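Long-range contacts in BIFUNCTIONAL PROTEIN Proline utilization A (PutA) (Corynebacterium freiburgense, PDB 5UX5), which probably oxidises proline to glutamate in two steps, with an FAD-dependent proline dehydrogenase and an NAD-dependent glutamate-semialdehyde dehydrogenase in one chain: residues V263-S271 with W315-K323; F330-L338 with S356-R367. All blocks are in the same frame, centred on the assembly; numbering follows the deposited sequence.

Interaction 1: residues V263-S271 with W315-K323; sequences VLQAYLPDS and WYPAPYATK. With FAD (flavin-adenine dinucleotide), chain E.
Ala318 meets Leu268 first: its CB lies 3.8 Å from Leu268 CD2, and its carbonyl O faces both that methyl and Pro269 CD. Next comes Pro319, which runs alongside Tyr267 in the same direction and lays its CB over one face of the phenol ring, 3.8 Å from the Tyr267 centroid. Tyr267 CG stands between its own backbone N and carbonyl carbon (chi1 70°), which brings the ring round beside the proline.

At Tyr320 the backbone itself joins in. Tyr320 N donates to Tyr267 O over 2.9 Å. The Tyr320 side chain then slides past Pro269 in the opposite direction, with Pro269 CD centred over the ring face at 4.0 Å from the Tyr320 centroid. Ala266 O sits in the plane of this ring, at its edge, 3.4 Å from Tyr320 CE2, while the hydroxyl reaches on to Ala455 O.

Past Tyr320 the segment turns to the cofactor. Thr322 is the N-cap of the following helix, and Lys323 rests its CB 3.4 Å from C5A of the FAD adenine; its NZ makes a weak bond to a phosphate oxygen of the FAD and a salt bridge to Asp327. At the flavin end, Gln265 NE2 donates to FAD O2 over 2.7 Å.

The contact thus lines part of the FAD pocket of the proline dehydrogenase barrel. It joins the turns leaving strand 260-265, which pairs in parallel with strands 228-232 and 293-298, to the loop between helices 303-313 and 323-337.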
loop_
_atom_site.group_PDB
_atom_site.type_symbol
_atom_site.label_atom_id
_atom_site.label_comp_id
_atom_site.label_asym_id
_atom_site.label_seq_id
_atom_site.Cartn_x
_atom_site.Cartn_y
_atom_site.Cartn_z
ATOM N N VAL A 263 -0.407 18.251 21.692
ATOM C CA VAL A 263 -1.773 17.715 21.635
ATOM C C VAL A 263 -1.762 16.236 22.001
ATOM O O VAL A 263 -0.868 15.491 21.591
ATOM C CB VAL A 263 -2.379 17.906 20.228
ATOM C CG1 VAL A 263 -3.636 17.119 20.086
ATOM C CG2 VAL A 263 -2.693 19.358 19.965
ATOM N N LEU A 264 -2.744 15.807 22.782
ATOM C CA LEU A 264 -3.062 14.385 22.899
ATOM C C LEU A 264 -4.485 14.145 22.410
ATOM O O LEU A 264 -5.402 14.906 22.741
ATOM C CB LEU A 264 -2.899 13.859 24.327
ATOM C CG LEU A 264 -1.439 13.774 24.773
ATOM C CD1 LEU A 264 -1.290 13.171 26.200
ATOM C CD2 LEU A 264 -0.632 13.010 23.743
ATOM N N GLN A 265 -4.657 13.112 21.592
ATOM C CA GLN A 265 -5.976 12.727 21.095
ATOM C C GLN A 265 -6.547 11.667 22.033
ATOM O O GLN A 265 -6.034 10.542 22.095
ATOM C CB GLN A 265 -5.892 12.190 19.670
ATOM C CG GLN A 265 -4.867 12.876 18.832
ATOM C CD GLN A 265 -4.705 12.266 17.451
ATOM O OE1 GLN A 265 -3.897 11.347 17.263
ATOM N NE2 GLN A 265 -5.386 12.837 16.469
ATOM N N ALA A 266 -7.626 12.020 22.744
ATOM C CA ALA A 266 -8.243 11.097 23.691
ATOM C C ALA A 266 -8.848 9.857 23.039
ATOM O O ALA A 266 -9.058 8.870 23.748
ATOM C CB ALA A 266 -9.356 11.790 24.480
ATOM N N TYR A 267 -9.108 9.845 21.723
ATOM C CA TYR A 267 -9.639 8.600 21.179
ATOM C C TYR A 267 -8.566 7.524 21.044
ATOM O O TYR A 267 -8.885 6.377 20.707
ATOM C CB TYR A 267 -10.394 8.828 19.850
ATOM C CG TYR A 267 -9.604 9.205 18.593
ATOM C CD1 TYR A 267 -8.209 9.186 18.561
ATOM C CD2 TYR A 267 -10.276 9.589 17.431
ATOM C CE1 TYR A 267 -7.514 9.509 17.411
ATOM C CE2 TYR A 267 -9.578 9.928 16.276
ATOM C CZ TYR A 267 -8.197 9.889 16.270
ATOM O OH TYR A 267 -7.488 10.216 15.125
ATOM N N LEU A 268 -7.313 7.844 21.321
ATOM C CA LEU A 268 -6.291 6.817 21.400
ATOM C C LEU A 268 -6.208 6.303 22.826
ATOM O O LEU A 268 -5.837 7.065 23.729
ATOM C CB LEU A 268 -4.959 7.363 20.954
ATOM C CG LEU A 268 -4.936 7.901 19.532
ATOM C CD1 LEU A 268 -3.522 8.273 19.247
ATOM C CD2 LEU A 268 -5.420 6.818 18.560
ATOM N N PRO A 269 -6.553 5.054 23.086
ATOM C CA PRO A 269 -6.434 4.553 24.458
ATOM C C PRO A 269 -5.032 4.749 25.025
ATOM O O PRO A 269 -4.890 5.092 26.197
ATOM C CB PRO A 269 -6.818 3.075 24.322
ATOM C CG PRO A 269 -6.700 2.776 22.875
ATOM C CD PRO A 269 -7.065 4.027 22.164
ATOM N N ASP A 270 -3.989 4.557 24.227
ATOM C CA ASP A 270 -2.643 4.679 24.764
ATOM C C ASP A 270 -2.211 6.136 24.958
ATOM O O ASP A 270 -1.075 6.382 25.378
ATOM C CB ASP A 270 -1.658 3.907 23.880
ATOM C CG ASP A 270 -1.853 4.176 22.387
ATOM O OD1 ASP A 270 -3.000 4.417 21.950
ATOM O OD2 ASP A 270 -0.850 4.146 21.646
ATOM N N SER A 271 -3.076 7.112 24.669
ATOM C CA SER A 271 -2.758 8.489 25.022
ATOM C C SER A 271 -2.919 8.737 26.512
ATOM O O SER A 271 -2.366 9.706 27.027
ATOM C CB SER A 271 -3.613 9.481 24.223
ATOM O OG SER A 271 -4.931 9.566 24.720
ATOM N N TRP A 315 -4.778 -4.507 10.584
ATOM C CA TRP A 315 -4.508 -4.070 11.940
ATOM C C TRP A 315 -5.800 -3.602 12.575
ATOM O O TRP A 315 -6.762 -3.283 11.872
ATOM C CB TRP A 315 -3.516 -2.910 11.962
ATOM C CG TRP A 315 -2.163 -3.194 11.446
ATOM C CD1 TRP A 315 -1.511 -4.390 11.468
ATOM C CD2 TRP A 315 -1.259 -2.248 10.847
ATOM N NE1 TRP A 315 -0.255 -4.243 10.920
ATOM C CE2 TRP A 315 -0.080 -2.936 10.541
ATOM C CE3 TRP A 315 -1.332 -0.881 10.561
ATOM C CZ2 TRP A 315 1.005 -2.312 9.927
ATOM C CZ3 TRP A 315 -0.262 -0.274 9.948
ATOM C CH2 TRP A 315 0.888 -0.982 9.637
ATOM N N TYR A 316 -5.802 -3.513 13.912
ATOM C CA TYR A 316 -6.885 -2.802 14.569
ATOM C C TYR A 316 -6.714 -1.310 14.333
ATOM O O TYR A 316 -5.587 -0.797 14.256
ATOM C CB TYR A 316 -6.903 -3.053 16.070
ATOM C CG TYR A 316 -7.261 -4.440 16.459
ATOM C CD1 TYR A 316 -8.569 -4.877 16.398
ATOM C CD2 TYR A 316 -6.288 -5.322 16.890
ATOM C CE1 TYR A 316 -8.908 -6.171 16.766
ATOM C CE2 TYR A 316 -6.598 -6.615 17.243
ATOM C CZ TYR A 316 -7.915 -7.036 17.177
ATOM O OH TYR A 316 -8.235 -8.316 17.525
ATOM N N PRO A 317 -7.815 -0.591 14.214
ATOM C CA PRO A 317 -7.736 0.870 14.248
ATOM C C PRO A 317 -7.072 1.320 15.546
ATOM O O PRO A 317 -7.204 0.682 16.588
ATOM C CB PRO A 317 -9.200 1.309 14.170
ATOM C CG PRO A 317 -9.965 0.056 13.738
ATOM C CD PRO A 317 -9.192 -1.098 14.212
ATOM N N ALA A 318 -6.262 2.360 15.452
ATOM C CA ALA A 318 -5.655 2.916 16.658
ATOM C C ALA A 318 -6.676 3.532 17.626
ATOM O O ALA A 318 -6.448 3.451 18.849
ATOM C CB ALA A 318 -4.571 3.922 16.254
ATOM N N PRO A 319 -7.748 4.190 17.180
ATOM C CA PRO A 319 -8.709 4.756 18.123
ATOM C C PRO A 319 -9.652 3.697 18.680
ATOM O O PRO A 319 -9.693 2.552 18.249
ATOM C CB PRO A 319 -9.495 5.774 17.291
ATOM C CG PRO A 319 -8.738 5.949 16.057
ATOM C CD PRO A 319 -8.027 4.662 15.816
ATOM N N TYR A 320 -10.396 4.110 19.694
ATOM C CA TYR A 320 -11.383 3.254 20.306
ATOM C C TYR A 320 -12.414 2.858 19.274
ATOM O O TYR A 320 -12.620 3.564 18.290
ATOM C CB TYR A 320 -12.088 3.991 21.442
ATOM C CG TYR A 320 -11.311 4.186 22.711
ATOM C CD1 TYR A 320 -11.108 3.135 23.585
ATOM C CD2 TYR A 320 -10.813 5.441 23.064
ATOM C CE1 TYR A 320 -10.412 3.316 24.778
ATOM C CE2 TYR A 320 -10.109 5.628 24.262
ATOM C CZ TYR A 320 -9.919 4.555 25.105
ATOM O OH TYR A 320 -9.239 4.705 26.278
ATOM N N ALA A 321 -13.127 1.752 19.552
ATOM C CA ALA A 321 -14.152 1.254 18.641
ATOM C C ALA A 321 -15.445 2.059 18.700
ATOM O O ALA A 321 -16.163 2.121 17.699
ATOM C CB ALA A 321 -14.451 -0.210 18.930
ATOM N N THR A 322 -15.759 2.678 19.835
ATOM C CA THR A 322 -17.000 3.425 20.031
ATOM C C THR A 322 -16.709 4.838 20.526
ATOM O O THR A 322 -15.734 5.062 21.237
ATOM C CB THR A 322 -17.883 2.766 21.067
ATOM O OG1 THR A 322 -17.319 3.030 22.355
ATOM C CG2 THR A 322 -17.885 1.302 20.884
ATOM N N LYS A 323 -17.594 5.784 20.191
ATOM C CA LYS A 323 -17.480 7.149 20.717
ATOM C C LYS A 323 -17.700 7.217 22.235
ATOM O O LYS A 323 -17.196 8.133 22.899
ATOM C CB LYS A 323 -18.469 8.061 19.983
ATOM C CG LYS A 323 -19.115 9.196 20.816
ATOM C CD LYS A 323 -18.967 10.542 20.113
ATOM C CE LYS A 323 -19.926 11.585 20.640
ATOM N NZ LYS A 323 -19.549 12.109 21.997
HETATM P PA FAD E . -18.156 15.422 20.091
HETATM O O1A FAD E . -19.439 15.163 19.228
HETATM O O2A FAD E . -18.233 15.279 21.538
HETATM O O5B FAD E . -16.966 14.574 19.841
HETATM C C5B FAD E . -16.743 14.043 18.547
HETATM C C4B FAD E . -15.510 13.160 18.596
HETATM O O4B FAD E . -15.819 11.895 19.103
HETATM C C3B FAD E . -14.902 12.919 17.251
HETATM O O3B FAD E . -14.088 13.928 16.767
HETATM C C2B FAD E . -14.155 11.653 17.468
HETATM O O2B FAD E . -12.864 11.889 17.896
HETATM C C1B FAD E . -15.015 10.929 18.463
HETATM N N9A FAD E . -15.858 9.912 17.852
HETATM C C8A FAD E . -17.077 10.118 17.221
HETATM N N7A FAD E . -17.550 8.943 16.760
HETATM C C5A FAD E . -16.686 7.900 17.073
HETATM C C6A FAD E . -16.688 6.508 16.861
HETATM N N6A FAD E . -17.742 5.805 16.151
HETATM N N1A FAD E . -15.657 5.783 17.324
HETATM C C2A FAD E . -14.619 6.387 17.983
HETATM N N3A FAD E . -14.588 7.739 18.204
HETATM C C4A FAD E . -15.589 8.514 17.771
HETATM N N1 FAD E . -8.088 17.102 16.369
HETATM C C2 FAD E . -6.832 16.407 16.232
HETATM O O2 FAD E . -6.853 15.079 15.878
HETATM N N3 FAD E . -5.630 17.108 16.394
HETATM C C4 FAD E . -5.612 18.461 16.733
HETATM O O4 FAD E . -4.410 19.128 16.902
HETATM C C4X FAD E . -6.904 19.157 17.038
HETATM N N5 FAD E . -6.952 20.451 17.545
HETATM C C5X FAD E . -8.178 21.052 17.865
HETATM C C6 FAD E . -8.235 22.364 18.374
HETATM C C7 FAD E . -9.469 22.929 18.673
HETATM C C7M FAD E . -9.564 24.328 19.208
HETATM C C8 FAD E . -10.632 22.222 18.499
HETATM C C8M FAD E . -11.955 22.836 18.826
HETATM C C9 FAD E . -10.583 20.930 17.996
HETATM C C9A FAD E . -9.366 20.354 17.685
HETATM N N10 FAD E . -9.356 19.018 17.188
HETATM C C10 FAD E . -8.130 18.402 16.857
HETATM C "C1'" FAD E . -10.629 18.310 16.959
HETATM C "C2'" FAD E . -11.083 17.354 18.029
HETATM O "O2'" FAD E . -10.218 16.276 18.053
HETATM C "C3'" FAD E . -12.535 16.949 17.695
HETATM O "O3'" FAD E . -12.521 16.273 16.498
HETATM C "C4'" FAD E . -13.586 18.059 17.581
HETATM O "O4'" FAD E . -13.276 19.189 18.313
HETATM C "C5'" FAD E . -15.029 17.578 17.857
HETATM O "O5'" FAD E . -15.210 16.783 19.023
HETATM P P FAD E . -16.052 17.250 20.327
HETATM O O1P FAD E . -15.372 17.089 21.739
HETATM O O2P FAD E . -16.470 18.688 19.829
HETATM O O3P FAD E . -17.590 16.789 20.103
#

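Interaction 2: residues F330-L338 with S356-R367; sequences FLRMMDYIL and SVASAYELSVER
Met334 is a knob in a hole formed by Ser356, Ser359, Ala360 and Leu363, where two successive helices on the outside of the TIM-barrel-like proline dehydrogenase fold lie side by side. The segments run nearly parallel, 18° apart, with their axes 10.3 Å from each other. CG of Met334 is anti to the backbone N (chi1 -177°), carrying the chain across the groove; Met334 SD then lies 3.6 Å from Ala360 CB, and the bend at the last torsion turns Met334 CE between Ser359 CB and Leu363 CD1, 3.7 Å from the latter.

Other side chains extend this seam: Leu338, the most deeply covered residue of the contact, sets CD1 against the Ala360 carbonyl, Phe330 CE2 approaches Ser356 CB at 3.8 Å, and Leu331 CD2 touches Ser359. Ser356 OG is engaged by Lys299, a residue that also bonds to FAD.

The other side of helix 354-367 is looser: Val365 and Glu366 are exposed and take no part, and Tyr361 points away from the interface. Between core and solvent, at the C-terminal end of both segments, the partly exposed Arg367 reaches back with an extended chain, Leu363 CD2 lying over one face of its guanidinium.

That group grips Asp335 end-on with two nitrogens. Arg367 NH2 forms a salt bridge with Asp335 OD1 at 3.0 Å, coming from above the carboxylate plane, while Arg367 NH1 bonds to Asp335 O at 2.9 Å on a carbonyl lone pair. Arg451 and Arg339 also pair with this carboxylate, and Asp16 takes Arg367 NE. Arg367 NH1 makes a second hydrogen bond just past helix 323-337, 2.8 Å to Leu338 O, the donor standing 55° out of that carbonyl's plane.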
loop_
_atom_site.group_PDB
_atom_site.type_symbol
_atom_site.label_atom_id
_atom_site.label_comp_id
_atom_site.label_asym_id
_atom_site.label_seq_id
_atom_site.Cartn_x
_atom_site.Cartn_y
_atom_site.Cartn_z
ATOM N N PHE A 330 -11.721 10.928 27.474
ATOM C CA PHE A 330 -11.593 12.372 27.583
ATOM C C PHE A 330 -11.801 12.806 29.030
ATOM O O PHE A 330 -11.049 13.628 29.559
ATOM C CB PHE A 330 -12.596 13.038 26.641
ATOM C CG PHE A 330 -12.279 14.461 26.282
ATOM C CD1 PHE A 330 -11.393 14.753 25.263
ATOM C CD2 PHE A 330 -12.884 15.519 26.957
ATOM C CE1 PHE A 330 -11.126 16.081 24.923
ATOM C CE2 PHE A 330 -12.618 16.833 26.622
ATOM C CZ PHE A 330 -11.751 17.111 25.602
ATOM N N LEU A 331 -12.792 12.220 29.705
ATOM C CA LEU A 331 -12.998 12.536 31.113
ATOM C C LEU A 331 -11.898 11.950 31.986
ATOM O O LEU A 331 -11.515 12.562 32.986
ATOM C CB LEU A 331 -14.365 12.044 31.571
ATOM C CG LEU A 331 -15.600 12.664 30.918
ATOM C CD1 LEU A 331 -16.794 11.801 31.218
ATOM C CD2 LEU A 331 -15.869 13.999 31.509
ATOM N N ARG A 332 -11.387 10.759 31.650
ATOM C CA ARG A 332 -10.310 10.190 32.464
ATOM C C ARG A 332 -9.048 11.042 32.390
ATOM O O ARG A 332 -8.400 11.296 33.413
ATOM C CB ARG A 332 -9.994 8.754 32.058
ATOM C CG ARG A 332 -8.835 8.148 32.860
ATOM C CD ARG A 332 -8.592 6.663 32.552
ATOM N NE ARG A 332 -8.396 6.449 31.117
ATOM C CZ ARG A 332 -8.078 5.289 30.537
ATOM N NH1 ARG A 332 -7.911 4.196 31.253
ATOM N NH2 ARG A 332 -7.938 5.223 29.220
ATOM N N MET A 333 -8.682 11.496 31.194
ATOM C CA MET A 333 -7.457 12.273 31.084
ATOM C C MET A 333 -7.591 13.624 31.769
ATOM O O MET A 333 -6.656 14.089 32.430
ATOM C CB MET A 333 -7.053 12.430 29.623
ATOM C CG MET A 333 -6.771 11.101 28.953
ATOM S SD MET A 333 -5.704 11.241 27.505
ATOM C CE MET A 333 -6.668 12.318 26.496
ATOM N N MET A 334 -8.749 14.256 31.628
ATOM C CA MET A 334 -9.040 15.490 32.346
ATOM C C MET A 334 -8.918 15.281 33.853
ATOM O O MET A 334 -8.207 16.018 34.552
ATOM C CB MET A 334 -10.446 15.923 31.961
ATOM C CG MET A 334 -10.957 17.176 32.494
ATOM S SD MET A 334 -12.629 17.208 31.855
ATOM C CE MET A 334 -13.307 15.889 32.804
ATOM N N ASP A 335 -9.584 14.241 34.351
ATOM C CA ASP A 335 -9.579 13.893 35.763
ATOM C C ASP A 335 -8.165 13.778 36.315
ATOM O O ASP A 335 -7.870 14.262 37.413
ATOM C CB ASP A 335 -10.309 12.555 35.895
ATOM C CG ASP A 335 -10.880 12.313 37.259
ATOM O OD1 ASP A 335 -10.169 12.515 38.272
ATOM O OD2 ASP A 335 -12.053 11.879 37.290
ATOM N N TYR A 336 -7.285 13.113 35.575
ATOM C CA TYR A 336 -5.953 12.803 36.073
ATOM C C TYR A 336 -5.096 14.061 36.181
ATOM O O TYR A 336 -4.319 14.217 37.134
ATOM C CB TYR A 336 -5.310 11.778 35.140
ATOM C CG TYR A 336 -3.862 11.393 35.416
ATOM C CD1 TYR A 336 -2.802 12.213 35.036
ATOM C CD2 TYR A 336 -3.554 10.159 35.979
ATOM C CE1 TYR A 336 -1.486 11.840 35.273
ATOM C CE2 TYR A 336 -2.246 9.771 36.210
ATOM C CZ TYR A 336 -1.211 10.616 35.860
ATOM O OH TYR A 336 0.090 10.212 36.099
ATOM N N ILE A 337 -5.230 14.971 35.215
ATOM C CA ILE A 337 -4.212 15.988 34.996
ATOM C C ILE A 337 -4.574 17.269 35.744
ATOM O O ILE A 337 -3.685 18.040 36.128
ATOM C CB ILE A 337 -4.022 16.227 33.479
ATOM C CG1 ILE A 337 -2.634 16.778 33.168
ATOM C CG2 ILE A 337 -5.088 17.131 32.921
ATOM C CD1 ILE A 337 -1.551 15.837 33.567
ATOM N N LEU A 338 -5.873 17.505 35.965
ATOM C CA LEU A 338 -6.346 18.695 36.681
ATOM C C LEU A 338 -6.325 18.484 38.201
ATOM O O LEU A 338 -7.353 18.460 38.880
ATOM C CB LEU A 338 -7.735 19.086 36.205
ATOM C CG LEU A 338 -7.754 19.929 34.947
ATOM C CD1 LEU A 338 -9.181 20.294 34.643
ATOM C CD2 LEU A 338 -6.884 21.172 35.129
ATOM N N SER A 356 -18.398 18.067 28.315
ATOM C CA SER A 356 -16.961 17.892 28.495
ATOM C C SER A 356 -16.317 19.149 29.051
ATOM O O SER A 356 -15.437 19.074 29.915
ATOM C CB SER A 356 -16.299 17.508 27.180
ATOM O OG SER A 356 -16.864 16.321 26.700
ATOM N N VAL A 357 -16.737 20.316 28.567
ATOM C CA VAL A 357 -16.117 21.548 29.040
ATOM C C VAL A 357 -16.577 21.859 30.452
ATOM O O VAL A 357 -15.767 22.211 31.309
ATOM C CB VAL A 357 -16.404 22.703 28.066
ATOM C CG1 VAL A 357 -15.820 23.997 28.583
ATOM C CG2 VAL A 357 -15.830 22.377 26.727
ATOM N N ALA A 358 -17.877 21.707 30.726
ATOM C CA ALA A 358 -18.377 21.955 32.079
ATOM C C ALA A 358 -17.692 21.064 33.107
ATOM O O ALA A 358 -17.513 21.476 34.259
ATOM C CB ALA A 358 -19.894 21.761 32.132
ATOM N N SER A 359 -17.301 19.850 32.712
ATOM C CA SER A 359 -16.583 18.963 33.623
ATOM C C SER A 359 -15.238 19.550 34.000
ATOM O O SER A 359 -14.888 19.641 35.182
ATOM C CB SER A 359 -16.370 17.599 32.977
ATOM O OG SER A 359 -17.561 16.863 32.909
ATOM N N ALA A 360 -14.453 19.927 32.999
ATOM C CA ALA A 360 -13.159 20.524 33.289
ATOM C C ALA A 360 -13.324 21.790 34.127
ATOM O O ALA A 360 -12.556 22.026 35.069
ATOM C CB ALA A 360 -12.422 20.803 31.981
ATOM N N TYR A 361 -14.340 22.601 33.815
ATOM C CA TYR A 361 -14.564 23.819 34.575
ATOM C C TYR A 361 -14.776 23.489 36.042
ATOM O O TYR A 361 -14.057 23.986 36.917
ATOM C CB TYR A 361 -15.772 24.582 34.029
ATOM C CG TYR A 361 -16.045 25.801 34.876
ATOM C CD1 TYR A 361 -15.078 26.797 35.024
ATOM C CD2 TYR A 361 -17.235 25.939 35.580
ATOM C CE1 TYR A 361 -15.307 27.908 35.826
ATOM C CE2 TYR A 361 -17.472 27.057 36.385
ATOM C CZ TYR A 361 -16.502 28.032 36.507
ATOM O OH TYR A 361 -16.731 29.136 37.302
ATOM N N GLU A 362 -15.749 22.615 36.313
ATOM C CA GLU A 362 -16.133 22.266 37.677
ATOM C C GLU A 362 -15.033 21.510 38.409
ATOM O O GLU A 362 -14.855 21.684 39.621
ATOM C CB GLU A 362 -17.423 21.453 37.658
ATOM C CG GLU A 362 -18.655 22.244 37.243
ATOM C CD GLU A 362 -18.969 23.399 38.190
ATOM O OE1 GLU A 362 -19.722 24.298 37.768
ATOM O OE2 GLU A 362 -18.515 23.389 39.365
ATOM N N LEU A 363 -14.297 20.650 37.709
ATOM C CA LEU A 363 -13.146 20.024 38.349
ATOM C C LEU A 363 -12.130 21.078 38.782
ATOM O O LEU A 363 -11.615 21.019 39.902
ATOM C CB LEU A 363 -12.502 19.000 37.411
ATOM C CG LEU A 363 -13.111 17.610 37.233
ATOM C CD1 LEU A 363 -12.306 16.813 36.193
ATOM C CD2 LEU A 363 -13.192 16.846 38.562
ATOM N N SER A 364 -11.848 22.064 37.915
ATOM C CA SER A 364 -10.843 23.075 38.233
ATOM C C SER A 364 -11.247 23.886 39.453
ATOM O O SER A 364 -10.409 24.210 40.303
ATOM C CB SER A 364 -10.621 24.000 37.036
ATOM O OG SER A 364 -11.768 24.797 36.779
ATOM N N VAL A 365 -12.531 24.223 39.552
ATOM C CA VAL A 365 -13.008 24.993 40.686
ATOM C C VAL A 365 -12.978 24.164 41.970
ATOM O O VAL A 365 -12.480 24.628 42.998
ATOM C CB VAL A 365 -14.407 25.533 40.376
ATOM C CG1 VAL A 365 -14.980 26.201 41.607
ATOM C CG2 VAL A 365 -14.314 26.506 39.203
ATOM N N GLU A 366 -13.447 22.911 41.923
ATOM C CA GLU A 366 -13.479 22.082 43.128
ATOM C C GLU A 366 -12.088 21.823 43.681
ATOM O O GLU A 366 -11.906 21.714 44.898
ATOM C CB GLU A 366 -14.175 20.752 42.816
ATOM C CG GLU A 366 -14.172 19.680 43.916
ATOM C CD GLU A 366 -14.786 20.126 45.223
ATOM O OE1 GLU A 366 -14.370 19.597 46.280
ATOM O OE2 GLU A 366 -15.693 20.988 45.197
ATOM N N ARG A 367 -11.095 21.776 42.816
ATOM C CA ARG A 367 -9.754 21.377 43.198
ATOM C C ARG A 367 -8.804 22.545 43.293
ATOM O O ARG A 367 -7.641 22.337 43.643
ATOM C CB ARG A 367 -9.204 20.345 42.208
ATOM C CG ARG A 367 -10.088 19.123 42.078
ATOM C CD ARG A 367 -9.345 18.039 41.375
ATOM N NE ARG A 367 -10.110 16.814 41.245
ATOM C CZ ARG A 367 -9.882 15.921 40.287
ATOM N NH1 ARG A 367 -8.928 16.143 39.391
ATOM N NH2 ARG A 367 -10.608 14.820 40.204
#

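From the N-terminal side, the chain leaves barrel strand 260-265, passes through helix 271-287, strand 293-298 and helix 303-313, and returns at 315-323, where interaction 1 closes that excursion. Helix 323-337 follows at once, and its later turns open interaction 2, which closes around strand 345-350 when helix 354-367 comes alongside. The two loops are in series, neither nested nor crossing, with helix 323-337 running from one to the other. They also touch directly: Ala266 packs on Phe330 and Met333, and Tyr320 on Arg332. Together they tie the loops at the FAD pocket to the barrel's outer helices.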